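Local coordinates for Sca-family protein (Rickettsia rickettsii, PDB 4LQ8), which is of uncertain function but, as a rickettsial surface cell antigen linked to cell adhesion, probably acts in host interaction, this chain being its N-terminal head region, at residues R181-K186 with C194-T199; I224-K229 with R308-E313; H238-A243 with Y258-Y263; K274-P279 with K316-N321; A291-E296 with L304-G309. One frame throughout, in Å; residues are numbered along the deposited sequence. Where two conformers were deposited one is given.

Contact 1. Residues R181-K186 with C194-T199; sequences RATVVK and CTLNET
R181-K186 and C194-T199 form a beta hairpin in an antiparallel sheet. The first segment lies on strand 180-186 and the second on strand 192-201. The pairs R181-E198, T183-L196 and V185-C194 are hydrogen-bonded. The pairs A182-N197 and V184-T195 between them are non-hydrogen-bonded. The two segments run at 161° to each other.

Backbone bonds set the register. T183 and L196 are linked both ways, with L196 N donating to T183 O at 2.8 Å and T183 N to L196 O at 3.0 Å. V185 N adds a bond to C194 O, and R181 and E198 pair in the same manner as T183 and L196.

One face carries R181, T183, V185, C194, L196 and E198. Its middle packs inward, where V185 and C194 touch M237 and L196 touches L239 and M241. L196 CD1 rests on V185 CG2 at 3.9 Å. T183 OG1, anti to the backbone N (chi1 -167°), bonds to Q170 O outside the hairpin, while T183 CG2 meets L196 CB. The other face, with A182, V184, T195 and N197, is more open to solvent. There V184 CG2 meets T195 OG1 at 3.7 Å; this hydroxyl is hydrogen-bonded to E192 OE2.

R181 and E198 run alongside each other. E198 OE2 also has a salt bridge to R222. The bond from R181 NH1 to E198 OE2 is weak and bent, 3.1 Å with an N-H...O angle of 130°.

Contact 2. Residues I224-K229 with R308-E313; sequences IDFPIK and RGKYKE
K310 reaches from the first turn of helix 308-320 to the loop 224-229. Its CG stands anti to the backbone N (chi1 180°). The chain then bends twice, at chi2 (59°) and chi3 (66°), and this curl carries NZ to the loop. K310 NZ donates to F226 O at 2.8 Å, the stronger of its two bonds there. Its bond to D225 OD1 is weak, at 3.2 Å. E313 OE1 lies 3.5 Å from K310 NZ and completes a salt-bridge network of one lysine and two acids. D225 is the centre of an inverse gamma turn.

I228 packs against the aliphatic part of the lysine. Its CD1 lies 4.0 Å from K310 CD, the two side chains running antiparallel past one another. I228 CG1 also meets E313 OE1 at 3.5 Å, crossing E313 at about a right angle.

Behind the loop, the F226 ring packs on L239 and M241 of strand 236-245, on F259 of strand 258-265 and on M314 of the helix. F226 thus plugs the loop in between the sheet and helix 308-320.

Contact 3. Residues H238-A243 with Y258-Y263; sequences HLSMVA and YFTAHY
H238 and H262 both turn CG away from their own carbonyl carbon (chi1 -58° and -50°). This brings the two ring edges together across the strands. H238 ND1 and H262 ND1 share a hydrogen bond of 2.9 Å in which either may be the donor. The rings touch at their edges, planes 46° apart. Both rings are held at their far nitrogens. H262 NE2 is bonded to T260 OG1 at 2.7 Å, and H238 NE2 to D63. Such a chain of bonds should fix the rotation of both rings.

Y258 sits at the other end of the same face. Its ring crosses V242 obliquely, with Y258 CE2 3.6 Å from V242 CB. V242 CG2 makes an off-centre CH-pi contact, 4.3 Å from the ring centroid. Y258 and H153 form an edge-to-face pair.

The opposite face bears L239, M241, F259 and A261. L239 CD1 reaches the Y263 ring at CE1, 4.1 Å away. F259 and A261 also pack on M314 of helix 308-320.

Two antiparallel hydrogen-bonded pairs, L239-A261 and M241-F259, each with two N-H...O bonds, join the backbones. M241 N donates to F259 O at 2.9 Å, for example. All twelve residues are buried. Strands 236-245, 258-265 and 271-277 follow one another as antiparallel neighbours, which is a beta meander near the centre of the chain.

Contact 4. Residues K274-P279 with K316-N321; sequences KEISSP and KEVELN
The carboxylate of E275 comes up against V318, E275 OE1 lying 3.5 Å from V318 CG1. The two side chains cross at about a right angle. This carboxylate is buried but well supplied with partners: S325 OG bonds to OE1, while R70 and Q324 N hold OE2. On the helix side an amide meets a carboxylate. N321 ND2 donates to E317 OE2 at 3.0 Å, coming from above the carboxylate plane, and E317 OE2 lies 23° out of the N321 amide plane. N321 ND2 also bonds to L273 O, so one amide ties the helix end to the strand.

V318 is the main helix residue in the contact. Its CG1 stands anti to the backbone N (chi1 165°), which sends both methyls to the strand. V318 CG1 touches K274 O at 3.6 Å, and V318 CG2 meets I276 CG2 at 4.0 Å. K274 CD comes within 4.2 Å of N321 CB.

No direct hydrogen bond joins the two segments. A water bridges them instead, donating to K274 O at 2.9 Å and to N321 O at 2.7 Å. N321 is the first residue past the helix to leave helical geometry, so the water sits at the C-terminal end of helix 308-320.

K274 and E275 both face H262 of the neighbouring strand. That is a classic beta bulge, here with the C-terminal turn of helix 308-320 packed against strand 271-277.

Contact 5. Residues A291-E296 with L304-G309; sequences AIAYIE and LAVTRG
L304, A293 and A291 have the most surface buried by the contact. Both the N-H and the C=O of A293 are bonded to the other segment. A293 N donates to V306 O at 3.0 Å. A293 O accepts from L304 N at 2.9 Å, the donor lying above the carbonyl plane. The A293 methyl fits between two aliphatic neighbours, with CB 3.9 Å from L304 CB and 3.7 Å from V306 CG1.

L304 ends strand 300-304, and the chain turns a corner at A305. The leucine side chain continues past A293 toward L282 and S278. I292 lies on the other side of the strand. Its CG1 is anti to the backbone N (chi1 -161°), and the chain then folds at chi2 (66°). I292 CD1 therefore comes over the corner, 3.3 Å from L304 O and 3.5 Å from V306 O.

A291 holds the far end. Its O accepts from R308 N at 2.8 Å, and T307 CA also approaches this oxygen. I292 and T307 make a non-hydrogen-bonded antiparallel pair. T307 is the N-cap of helix 308-320, with its OG1 bonded to K310 N.

The contact is thus made of backbone bonds and aliphatic side chains, several of them short. No charged group bridges the segments. The main-chain bonds of A293 on each side of the corner probably hold it, and R308 N on A291 O ties the first turn of the helix to the residue just before strand 292-297.

In the fold
Along the chain, contact 1 comes first and closes a short hairpin far from the centre of the chain. Contact 2 opens at 224-229 and closes only at 308-313, so its long loop holds all of contact 3. N197 O probably bonds to D225 N, joining contacts 1 and 2. Contact 4 starts within that loop at 274-279 and ends beyond it at 316-321; contacts 2 and 4 therefore cross. Contact 5 lies wholly within the span of contact 4 and ends on the same stretch as contact 2. Contacts 2, 4 and 5 all fasten helix 308-320. Contacts 3, 4 and 5 reach the mixed sheet, while contact 1 belongs to the antiparallel one.

Contact 1. Residues R181-K186 with C194-T199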
# COMPACT_ATOMS: atom_id res chain seq x y z
N ARG A 181 4.98 17.86 10.44
CA ARG A 181 5.23 18.47 9.14
C ARG A 181 3.89 18.45 8.44
O ARG A 181 3.04 17.61 8.74
CB ARG A 181 6.27 17.75 8.29
CG ARG A 181 7.72 17.91 8.70
CD ARG A 181 8.41 16.65 8.22
NE ARG A 181 9.35 16.90 7.16
CZ ARG A 181 9.71 16.03 6.23
NH1 ARG A 181 9.15 14.83 6.17
NH2 ARG A 181 10.61 16.37 5.32
N ALA A 182 3.70 19.37 7.50
CA ALA A 182 2.46 19.47 6.76
C ALA A 182 2.75 19.88 5.34
O ALA A 182 3.78 20.50 5.08
CB ALA A 182 1.53 20.48 7.42
N THR A 183 1.86 19.51 4.42
CA THR A 183 1.95 19.92 3.02
C THR A 183 0.57 20.26 2.49
O THR A 183 -0.36 19.47 2.63
CB THR A 183 2.75 18.92 2.14
OG1 THR A 183 3.04 19.53 0.89
CG2 THR A 183 2.04 17.58 1.93
N VAL A 184 0.44 21.46 1.92
CA VAL A 184 -0.82 21.93 1.33
C VAL A 184 -0.82 21.44 -0.13
O VAL A 184 0.03 21.83 -0.93
CB VAL A 184 -1.01 23.47 1.47
CG1 VAL A 184 -2.38 23.89 0.93
CG2 VAL A 184 -0.85 23.93 2.92
N VAL A 185 -1.73 20.53 -0.43
CA VAL A 185 -1.85 19.96 -1.78
C VAL A 185 -2.79 20.87 -2.58
O VAL A 185 -3.96 20.99 -2.25
CB VAL A 185 -2.30 18.48 -1.73
CG1 VAL A 185 -2.56 17.95 -3.13
CG2 VAL A 185 -1.26 17.61 -1.00
N LYS A 186 -2.25 21.55 -3.59
CA LYS A 186 -3.01 22.52 -4.39
C LYS A 186 -3.19 22.09 -5.84
O LYS A 186 -2.25 21.56 -6.44
CB LYS A 186 -2.34 23.90 -4.32
CG LYS A 186 -2.49 24.59 -2.98
CD LYS A 186 -1.86 25.98 -2.97
CE LYS A 186 -2.10 26.68 -1.65
NZ LYS A 186 -1.61 28.08 -1.67
N CYS A 194 -6.47 19.50 -0.20
CA CYS A 194 -6.33 19.06 1.20
C CYS A 194 -4.96 19.50 1.71
O CYS A 194 -4.10 19.90 0.92
CB CYS A 194 -6.48 17.55 1.30
SG CYS A 194 -5.03 16.65 0.68
N THR A 195 -4.73 19.37 3.02
CA THR A 195 -3.44 19.57 3.64
C THR A 195 -3.13 18.24 4.32
O THR A 195 -4.01 17.66 4.96
CB THR A 195 -3.39 20.79 4.58
OG1 THR A 195 -3.81 21.94 3.85
CG2 THR A 195 -1.98 21.04 5.14
N LEU A 196 -1.92 17.70 4.09
CA LEU A 196 -1.55 16.41 4.68
C LEU A 196 -0.73 16.65 5.93
O LEU A 196 0.18 17.48 5.91
CB LEU A 196 -0.76 15.53 3.68
CG LEU A 196 -1.50 15.15 2.38
CD1 LEU A 196 -0.52 14.59 1.38
CD2 LEU A 196 -2.62 14.15 2.65
N ASN A 197 -1.09 15.98 7.03
CA ASN A 197 -0.38 16.08 8.30
C ASN A 197 0.50 14.84 8.49
O ASN A 197 -0.00 13.74 8.44
CB ASN A 197 -1.36 16.21 9.48
CG ASN A 197 -0.67 16.45 10.79
OD1 ASN A 197 -0.06 17.51 11.02
ND2 ASN A 197 -0.66 15.43 11.65
N GLU A 198 1.79 15.04 8.72
CA GLU A 198 2.74 13.96 8.99
C GLU A 198 3.18 14.09 10.46
O GLU A 198 3.78 15.09 10.84
CB GLU A 198 3.95 14.08 8.05
CG GLU A 198 4.97 12.97 8.21
CD GLU A 198 6.37 13.39 7.79
OE1 GLU A 198 6.95 14.27 8.47
OE2 GLU A 198 6.88 12.85 6.78
N THR A 199 2.89 13.05 11.27
CA THR A 199 3.28 12.99 12.67
C THR A 199 4.43 12.02 12.78
O THR A 199 4.28 10.86 12.40
CB THR A 199 2.11 12.55 13.58
OG1 THR A 199 1.00 13.41 13.34
CG2 THR A 199 2.47 12.59 15.09

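Contact 2. Residues I224-K229 with R308-E313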
# COMPACT_ATOMS: atom_id res chain seq x y z
N ILE A 224 0.79 9.35 8.44
CA ILE A 224 0.15 10.45 7.71
C ILE A 224 -1.36 10.32 7.84
O ILE A 224 -1.91 9.23 7.70
CB ILE A 224 0.67 10.56 6.25
CG1 ILE A 224 2.16 10.95 6.26
CG2 ILE A 224 -0.18 11.55 5.43
CD1 ILE A 224 2.94 10.60 5.00
N ASP A 225 -2.02 11.44 8.13
CA ASP A 225 -3.46 11.44 8.29
C ASP A 225 -4.16 11.55 6.92
O ASP A 225 -4.73 12.58 6.59
CB ASP A 225 -3.88 12.56 9.27
CG ASP A 225 -5.30 12.43 9.80
OD1 ASP A 225 -5.88 11.32 9.72
OD2 ASP A 225 -5.82 13.43 10.35
N PHE A 226 -4.10 10.49 6.12
CA PHE A 226 -4.69 10.48 4.77
C PHE A 226 -6.18 10.78 4.80
O PHE A 226 -6.89 10.18 5.61
CB PHE A 226 -4.43 9.15 4.06
CG PHE A 226 -2.98 8.80 3.84
CD1 PHE A 226 -2.28 9.29 2.74
CD2 PHE A 226 -2.31 7.95 4.73
CE1 PHE A 226 -0.93 8.95 2.54
CE2 PHE A 226 -0.97 7.63 4.54
CZ PHE A 226 -0.29 8.12 3.43
N PRO A 227 -6.69 11.73 3.97
CA PRO A 227 -8.13 12.01 4.00
C PRO A 227 -8.93 10.84 3.40
O PRO A 227 -8.42 10.11 2.56
CB PRO A 227 -8.26 13.31 3.18
CG PRO A 227 -7.10 13.30 2.26
CD PRO A 227 -5.99 12.53 2.94
N ILE A 228 -10.14 10.62 3.92
CA ILE A 228 -11.05 9.56 3.43
C ILE A 228 -11.97 10.21 2.43
O ILE A 228 -12.00 9.81 1.28
CB ILE A 228 -11.82 8.85 4.59
CG1 ILE A 228 -10.85 8.30 5.68
CG2 ILE A 228 -12.76 7.76 4.07
CD1 ILE A 228 -9.75 7.35 5.17
N LYS A 229 -12.67 11.26 2.87
CA LYS A 229 -13.58 12.04 2.05
C LYS A 229 -13.12 13.50 2.02
O LYS A 229 -12.78 14.07 3.05
CB LYS A 229 -15.03 11.90 2.54
CG LYS A 229 -15.59 10.52 2.19
CD LYS A 229 -17.07 10.38 2.48
CE LYS A 229 -17.56 8.97 2.20
NZ LYS A 229 -17.13 8.03 3.27
N ARG A 308 -3.16 1.10 11.54
CA ARG A 308 -4.19 0.10 11.29
C ARG A 308 -5.59 0.70 11.12
O ARG A 308 -6.32 0.32 10.20
CB ARG A 308 -4.18 -0.96 12.38
CG ARG A 308 -4.60 -2.29 11.81
CD ARG A 308 -5.67 -2.97 12.59
NE ARG A 308 -5.64 -4.39 12.24
CZ ARG A 308 -6.02 -5.37 13.04
NH1 ARG A 308 -6.49 -5.10 14.25
NH2 ARG A 308 -5.95 -6.63 12.64
N GLY A 309 -5.93 1.64 11.99
CA GLY A 309 -7.22 2.32 11.95
C GLY A 309 -7.38 3.08 10.65
O GLY A 309 -8.40 2.98 9.99
N LYS A 310 -6.34 3.82 10.24
CA LYS A 310 -6.39 4.56 8.98
C LYS A 310 -6.48 3.59 7.76
O LYS A 310 -7.29 3.80 6.86
CB LYS A 310 -5.18 5.52 8.85
CG LYS A 310 -5.15 6.33 7.55
CD LYS A 310 -6.38 7.21 7.36
CE LYS A 310 -6.48 8.31 8.40
NZ LYS A 310 -7.62 9.20 8.08
N TYR A 311 -5.68 2.52 7.79
CA TYR A 311 -5.67 1.52 6.74
C TYR A 311 -7.05 0.89 6.56
O TYR A 311 -7.52 0.81 5.42
CB TYR A 311 -4.62 0.45 7.04
CG TYR A 311 -4.57 -0.63 5.98
CD1 TYR A 311 -3.96 -0.40 4.75
CD2 TYR A 311 -5.13 -1.89 6.21
CE1 TYR A 311 -3.89 -1.39 3.78
CE2 TYR A 311 -5.05 -2.90 5.24
CZ TYR A 311 -4.44 -2.64 4.03
OH TYR A 311 -4.36 -3.60 3.06
N LYS A 312 -7.71 0.48 7.67
CA LYS A 312 -9.07 -0.07 7.63
C LYS A 312 -10.09 0.94 7.08
O LYS A 312 -10.94 0.55 6.29
CB LYS A 312 -9.51 -0.60 9.02
CG LYS A 312 -8.61 -1.73 9.58
CD LYS A 312 -8.54 -3.03 8.73
CE LYS A 312 -7.42 -3.98 9.19
NZ LYS A 312 -7.55 -5.35 8.61
N GLU A 313 -10.00 2.22 7.47
CA GLU A 313 -10.90 3.27 6.95
C GLU A 313 -10.70 3.45 5.43
O GLU A 313 -11.69 3.60 4.70
CB GLU A 313 -10.60 4.62 7.60
CG GLU A 313 -11.32 4.91 8.89
CD GLU A 313 -10.81 6.17 9.59
OE1 GLU A 313 -10.30 7.08 8.90
OE2 GLU A 313 -10.91 6.22 10.84

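Contact 3. Residues H238-A243 with Y258-Y263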
# COMPACT_ATOMS: atom_id res chain seq x y z
N HIS A 238 -2.64 11.90 -6.41
CA HIS A 238 -1.99 10.60 -6.18
C HIS A 238 -0.81 10.82 -5.27
O HIS A 238 -0.03 11.74 -5.48
CB HIS A 238 -1.58 9.92 -7.50
CG HIS A 238 -2.73 9.70 -8.42
ND1 HIS A 238 -3.50 8.56 -8.37
CD2 HIS A 238 -3.22 10.51 -9.39
CE1 HIS A 238 -4.42 8.70 -9.30
NE2 HIS A 238 -4.29 9.87 -9.93
N LEU A 239 -0.71 9.99 -4.24
CA LEU A 239 0.32 10.11 -3.22
C LEU A 239 1.15 8.88 -3.14
O LEU A 239 0.61 7.78 -3.18
CB LEU A 239 -0.32 10.36 -1.85
CG LEU A 239 -1.30 11.55 -1.74
CD1 LEU A 239 -1.95 11.55 -0.36
CD2 LEU A 239 -0.59 12.89 -2.02
N SER A 240 2.48 9.05 -3.03
CA SER A 240 3.44 7.94 -2.89
C SER A 240 4.33 8.27 -1.72
O SER A 240 5.19 9.13 -1.84
CB SER A 240 4.27 7.76 -4.16
OG SER A 240 3.50 7.27 -5.24
N MET A 241 4.11 7.61 -0.58
CA MET A 241 4.85 7.84 0.66
C MET A 241 5.82 6.70 0.90
O MET A 241 5.41 5.54 1.04
CB MET A 241 3.88 8.07 1.85
CG MET A 241 2.88 9.23 1.61
SD MET A 241 3.67 10.86 1.37
CE MET A 241 2.23 11.89 1.18
N VAL A 242 7.11 7.02 0.91
CA VAL A 242 8.17 6.03 1.05
C VAL A 242 8.17 5.37 2.46
O VAL A 242 7.83 6.00 3.48
CB VAL A 242 9.56 6.63 0.65
CG1 VAL A 242 10.10 7.60 1.72
CG2 VAL A 242 10.57 5.52 0.34
N ALA A 243 8.54 4.09 2.48
CA ALA A 243 8.70 3.30 3.70
C ALA A 243 9.91 3.87 4.45
O ALA A 243 10.83 4.39 3.81
CB ALA A 243 8.98 1.86 3.32
N TYR A 258 6.70 1.76 -1.19
CA TYR A 258 5.80 2.86 -0.84
C TYR A 258 4.41 2.43 -0.45
O TYR A 258 3.95 1.34 -0.79
CB TYR A 258 5.64 3.76 -2.10
CG TYR A 258 6.94 4.33 -2.64
CD1 TYR A 258 7.78 3.57 -3.46
CD2 TYR A 258 7.34 5.63 -2.34
CE1 TYR A 258 9.01 4.06 -3.89
CE2 TYR A 258 8.55 6.14 -2.80
CZ TYR A 258 9.39 5.35 -3.57
OH TYR A 258 10.57 5.84 -4.04
N PHE A 259 3.73 3.33 0.27
CA PHE A 259 2.31 3.25 0.53
C PHE A 259 1.74 4.28 -0.44
O PHE A 259 2.19 5.43 -0.43
CB PHE A 259 1.94 3.58 1.98
CG PHE A 259 0.44 3.52 2.16
CD1 PHE A 259 -0.23 2.30 2.24
CD2 PHE A 259 -0.32 4.69 2.23
CE1 PHE A 259 -1.62 2.24 2.36
CE2 PHE A 259 -1.72 4.63 2.36
CZ PHE A 259 -2.35 3.41 2.42
N THR A 260 0.83 3.87 -1.34
CA THR A 260 0.26 4.81 -2.30
C THR A 260 -1.22 4.97 -2.06
O THR A 260 -1.85 4.06 -1.54
CB THR A 260 0.63 4.45 -3.77
OG1 THR A 260 -0.16 3.35 -4.20
CG2 THR A 260 2.15 4.17 -3.99
N ALA A 261 -1.78 6.14 -2.43
CA ALA A 261 -3.19 6.47 -2.29
C ALA A 261 -3.61 7.24 -3.54
O ALA A 261 -2.91 8.16 -3.98
CB ALA A 261 -3.42 7.27 -1.01
N HIS A 262 -4.74 6.81 -4.13
CA HIS A 262 -5.23 7.29 -5.42
C HIS A 262 -6.61 7.87 -5.33
O HIS A 262 -7.57 7.18 -5.05
CB HIS A 262 -5.14 6.13 -6.43
CG HIS A 262 -3.78 5.52 -6.40
ND1 HIS A 262 -2.69 6.14 -7.01
CD2 HIS A 262 -3.33 4.44 -5.71
CE1 HIS A 262 -1.64 5.40 -6.71
NE2 HIS A 262 -1.98 4.36 -5.94
N TYR A 263 -6.69 9.19 -5.51
CA TYR A 263 -7.92 9.96 -5.41
C TYR A 263 -8.25 10.52 -6.78
O TYR A 263 -7.44 11.25 -7.35
CB TYR A 263 -7.77 11.12 -4.41
CG TYR A 263 -7.37 10.72 -3.00
CD1 TYR A 263 -6.04 10.46 -2.68
CD2 TYR A 263 -8.31 10.68 -1.97
CE1 TYR A 263 -5.65 10.18 -1.36
CE2 TYR A 263 -7.94 10.39 -0.66
CZ TYR A 263 -6.61 10.13 -0.36
OH TYR A 263 -6.26 9.82 0.92

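Contact 4. Residues K274-P279 with K316-N321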
# COMPACT_ATOMS: atom_id res chain seq x y z
N LYS A 274 -10.07 6.01 -4.63
CA LYS A 274 -10.41 4.87 -5.50
C LYS A 274 -9.53 3.66 -5.26
O LYS A 274 -9.92 2.53 -5.57
CB LYS A 274 -10.27 5.30 -6.99
CG LYS A 274 -11.20 6.47 -7.41
CD LYS A 274 -12.64 6.04 -7.60
CE LYS A 274 -13.54 7.21 -7.91
NZ LYS A 274 -14.95 6.78 -8.05
N GLU A 275 -8.31 3.91 -4.78
CA GLU A 275 -7.35 2.82 -4.66
C GLU A 275 -6.23 3.18 -3.73
O GLU A 275 -5.93 4.36 -3.55
CB GLU A 275 -6.75 2.54 -6.06
CG GLU A 275 -6.34 1.11 -6.33
CD GLU A 275 -7.44 0.08 -6.20
OE1 GLU A 275 -7.58 -0.48 -5.10
OE2 GLU A 275 -8.18 -0.15 -7.18
N ILE A 276 -5.63 2.16 -3.15
CA ILE A 276 -4.42 2.24 -2.34
C ILE A 276 -3.53 1.08 -2.75
O ILE A 276 -4.00 0.14 -3.42
CB ILE A 276 -4.66 2.27 -0.80
CG1 ILE A 276 -5.27 0.92 -0.28
CG2 ILE A 276 -5.47 3.51 -0.37
CD1 ILE A 276 -5.29 0.77 1.28
N SER A 277 -2.26 1.11 -2.37
CA SER A 277 -1.36 -0.02 -2.57
C SER A 277 -0.26 0.03 -1.55
O SER A 277 0.04 1.09 -0.99
CB SER A 277 -0.78 -0.05 -3.99
OG SER A 277 0.41 0.72 -4.13
N SER A 278 0.40 -1.11 -1.37
CA SER A 278 1.56 -1.23 -0.50
C SER A 278 2.25 -2.55 -0.80
O SER A 278 1.62 -3.43 -1.39
CB SER A 278 1.13 -1.19 0.97
OG SER A 278 0.63 -2.43 1.42
N PRO A 279 3.50 -2.75 -0.33
CA PRO A 279 4.08 -4.10 -0.36
C PRO A 279 3.18 -5.06 0.45
O PRO A 279 2.54 -4.61 1.42
CB PRO A 279 5.43 -3.94 0.35
CG PRO A 279 5.68 -2.51 0.39
CD PRO A 279 4.38 -1.82 0.42
N LYS A 316 -12.00 0.35 3.54
CA LYS A 316 -13.46 0.49 3.49
C LYS A 316 -13.94 1.46 2.36
O LYS A 316 -14.82 1.09 1.60
CB LYS A 316 -14.03 0.92 4.85
CG LYS A 316 -15.56 0.93 4.96
CD LYS A 316 -16.18 -0.47 4.83
CE LYS A 316 -17.65 -0.44 4.46
NZ LYS A 316 -18.19 -1.80 4.19
N GLU A 317 -13.34 2.65 2.25
CA GLU A 317 -13.69 3.64 1.22
C GLU A 317 -13.35 3.14 -0.20
O GLU A 317 -14.16 3.29 -1.12
CB GLU A 317 -13.02 5.00 1.53
CG GLU A 317 -13.35 6.15 0.58
CD GLU A 317 -14.78 6.65 0.55
OE1 GLU A 317 -15.59 6.23 1.40
OE2 GLU A 317 -15.09 7.47 -0.35
N VAL A 318 -12.17 2.51 -0.37
CA VAL A 318 -11.70 1.91 -1.63
C VAL A 318 -12.74 0.88 -2.12
O VAL A 318 -13.14 0.92 -3.29
CB VAL A 318 -10.26 1.33 -1.52
CG1 VAL A 318 -9.92 0.40 -2.70
CG2 VAL A 318 -9.22 2.45 -1.40
N GLU A 319 -13.17 -0.03 -1.23
CA GLU A 319 -14.16 -1.08 -1.54
C GLU A 319 -15.51 -0.48 -1.93
O GLU A 319 -16.08 -0.90 -2.93
CB GLU A 319 -14.32 -2.06 -0.37
CG GLU A 319 -13.10 -2.96 -0.18
CD GLU A 319 -12.97 -3.68 1.15
OE1 GLU A 319 -13.83 -3.48 2.04
OE2 GLU A 319 -11.98 -4.43 1.31
N LEU A 320 -15.98 0.56 -1.20
CA LEU A 320 -17.24 1.25 -1.51
C LEU A 320 -17.17 1.92 -2.90
O LEU A 320 -18.18 2.00 -3.60
CB LEU A 320 -17.62 2.26 -0.42
CG LEU A 320 -18.14 1.65 0.90
CD1 LEU A 320 -18.14 2.70 2.03
CD2 LEU A 320 -19.56 1.07 0.75
N ASN A 321 -15.95 2.33 -3.33
CA ASN A 321 -15.71 2.99 -4.61
C ASN A 321 -15.25 2.02 -5.69
O ASN A 321 -14.70 2.44 -6.71
CB ASN A 321 -14.76 4.18 -4.44
CG ASN A 321 -15.35 5.29 -3.60
OD1 ASN A 321 -16.56 5.45 -3.53
ND2 ASN A 321 -14.52 6.05 -2.93
O HOH W 1 -12.09 2.52 -7.52

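Contact 5. Residues A291-E296 with L304-G309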
# COMPACT_ATOMS: atom_id res chain seq x y z
N ALA A 291 -1.71 0.96 15.80
CA ALA A 291 -0.62 0.08 15.37
C ALA A 291 -0.09 0.52 13.96
O ALA A 291 -0.87 0.65 13.01
CB ALA A 291 -1.08 -1.36 15.33
N ILE A 292 1.21 0.78 13.86
CA ILE A 292 1.83 1.23 12.64
C ILE A 292 2.03 0.07 11.66
O ILE A 292 2.35 -1.04 12.06
CB ILE A 292 3.13 2.07 12.91
CG1 ILE A 292 3.53 2.95 11.68
CG2 ILE A 292 4.29 1.21 13.41
CD1 ILE A 292 2.46 4.13 11.31
N ALA A 293 1.83 0.35 10.36
CA ALA A 293 2.04 -0.65 9.31
C ALA A 293 3.53 -0.88 9.20
O ALA A 293 4.32 0.06 9.34
CB ALA A 293 1.52 -0.12 7.97
N TYR A 294 3.93 -2.12 8.98
CA TYR A 294 5.33 -2.45 8.74
C TYR A 294 5.42 -3.60 7.78
O TYR A 294 4.44 -4.32 7.57
CB TYR A 294 6.15 -2.69 10.05
CG TYR A 294 5.96 -4.04 10.70
CD1 TYR A 294 5.01 -4.23 11.69
CD2 TYR A 294 6.79 -5.12 10.37
CE1 TYR A 294 4.89 -5.46 12.36
CE2 TYR A 294 6.66 -6.36 11.00
CZ TYR A 294 5.72 -6.52 12.00
OH TYR A 294 5.62 -7.74 12.62
N ILE A 295 6.61 -3.77 7.19
CA ILE A 295 6.93 -4.83 6.24
C ILE A 295 8.38 -5.25 6.46
O ILE A 295 9.22 -4.47 6.90
CB ILE A 295 6.72 -4.39 4.74
CG1 ILE A 295 7.49 -3.09 4.43
CG2 ILE A 295 5.23 -4.22 4.38
CD1 ILE A 295 8.16 -3.08 3.24
N GLU A 296 8.66 -6.48 6.09
CA GLU A 296 9.99 -7.04 6.01
C GLU A 296 10.20 -7.03 4.50
O GLU A 296 9.29 -7.42 3.79
CB GLU A 296 10.01 -8.45 6.58
CG GLU A 296 11.40 -8.88 6.98
CD GLU A 296 11.48 -10.26 7.58
OE1 GLU A 296 10.46 -10.75 8.14
OE2 GLU A 296 12.57 -10.86 7.50
N LEU A 304 5.43 1.80 7.33
CA LEU A 304 4.74 2.62 6.34
C LEU A 304 4.02 3.72 7.12
O LEU A 304 3.82 3.56 8.32
CB LEU A 304 3.79 1.78 5.45
CG LEU A 304 4.45 0.62 4.64
CD1 LEU A 304 3.42 -0.07 3.80
CD2 LEU A 304 5.47 1.15 3.66
N ALA A 305 3.63 4.83 6.45
CA ALA A 305 3.03 6.00 7.11
C ALA A 305 1.53 5.87 7.34
O ALA A 305 0.80 6.85 7.23
CB ALA A 305 3.34 7.25 6.29
N VAL A 306 1.06 4.68 7.64
CA VAL A 306 -0.37 4.42 7.83
C VAL A 306 -0.60 3.53 9.06
O VAL A 306 0.10 2.53 9.26
CB VAL A 306 -0.99 3.86 6.50
CG1 VAL A 306 -0.58 2.41 6.19
CG2 VAL A 306 -2.51 4.04 6.47
N THR A 307 -1.54 3.91 9.90
CA THR A 307 -1.84 3.10 11.08
C THR A 307 -2.89 2.09 10.68
O THR A 307 -3.52 2.24 9.64
CB THR A 307 -2.35 3.97 12.24
OG1 THR A 307 -3.57 4.59 11.82
CG2 THR A 307 -1.32 5.00 12.75
N ARG A 308 -3.16 1.10 11.54
CA ARG A 308 -4.19 0.10 11.29
C ARG A 308 -5.59 0.70 11.12
O ARG A 308 -6.32 0.32 10.20
CB ARG A 308 -4.18 -0.96 12.38
CG ARG A 308 -4.60 -2.29 11.81
CD ARG A 308 -5.67 -2.97 12.59
NE ARG A 308 -5.64 -4.39 12.24
CZ ARG A 308 -6.02 -5.37 13.04
NH1 ARG A 308 -6.49 -5.10 14.25
NH2 ARG A 308 -5.95 -6.63 12.64
N GLY A 309 -5.93 1.64 11.99
CA GLY A 309 -7.22 2.32 11.95
C GLY A 309 -7.38 3.08 10.65
O GLY A 309 -8.40 2.98 9.99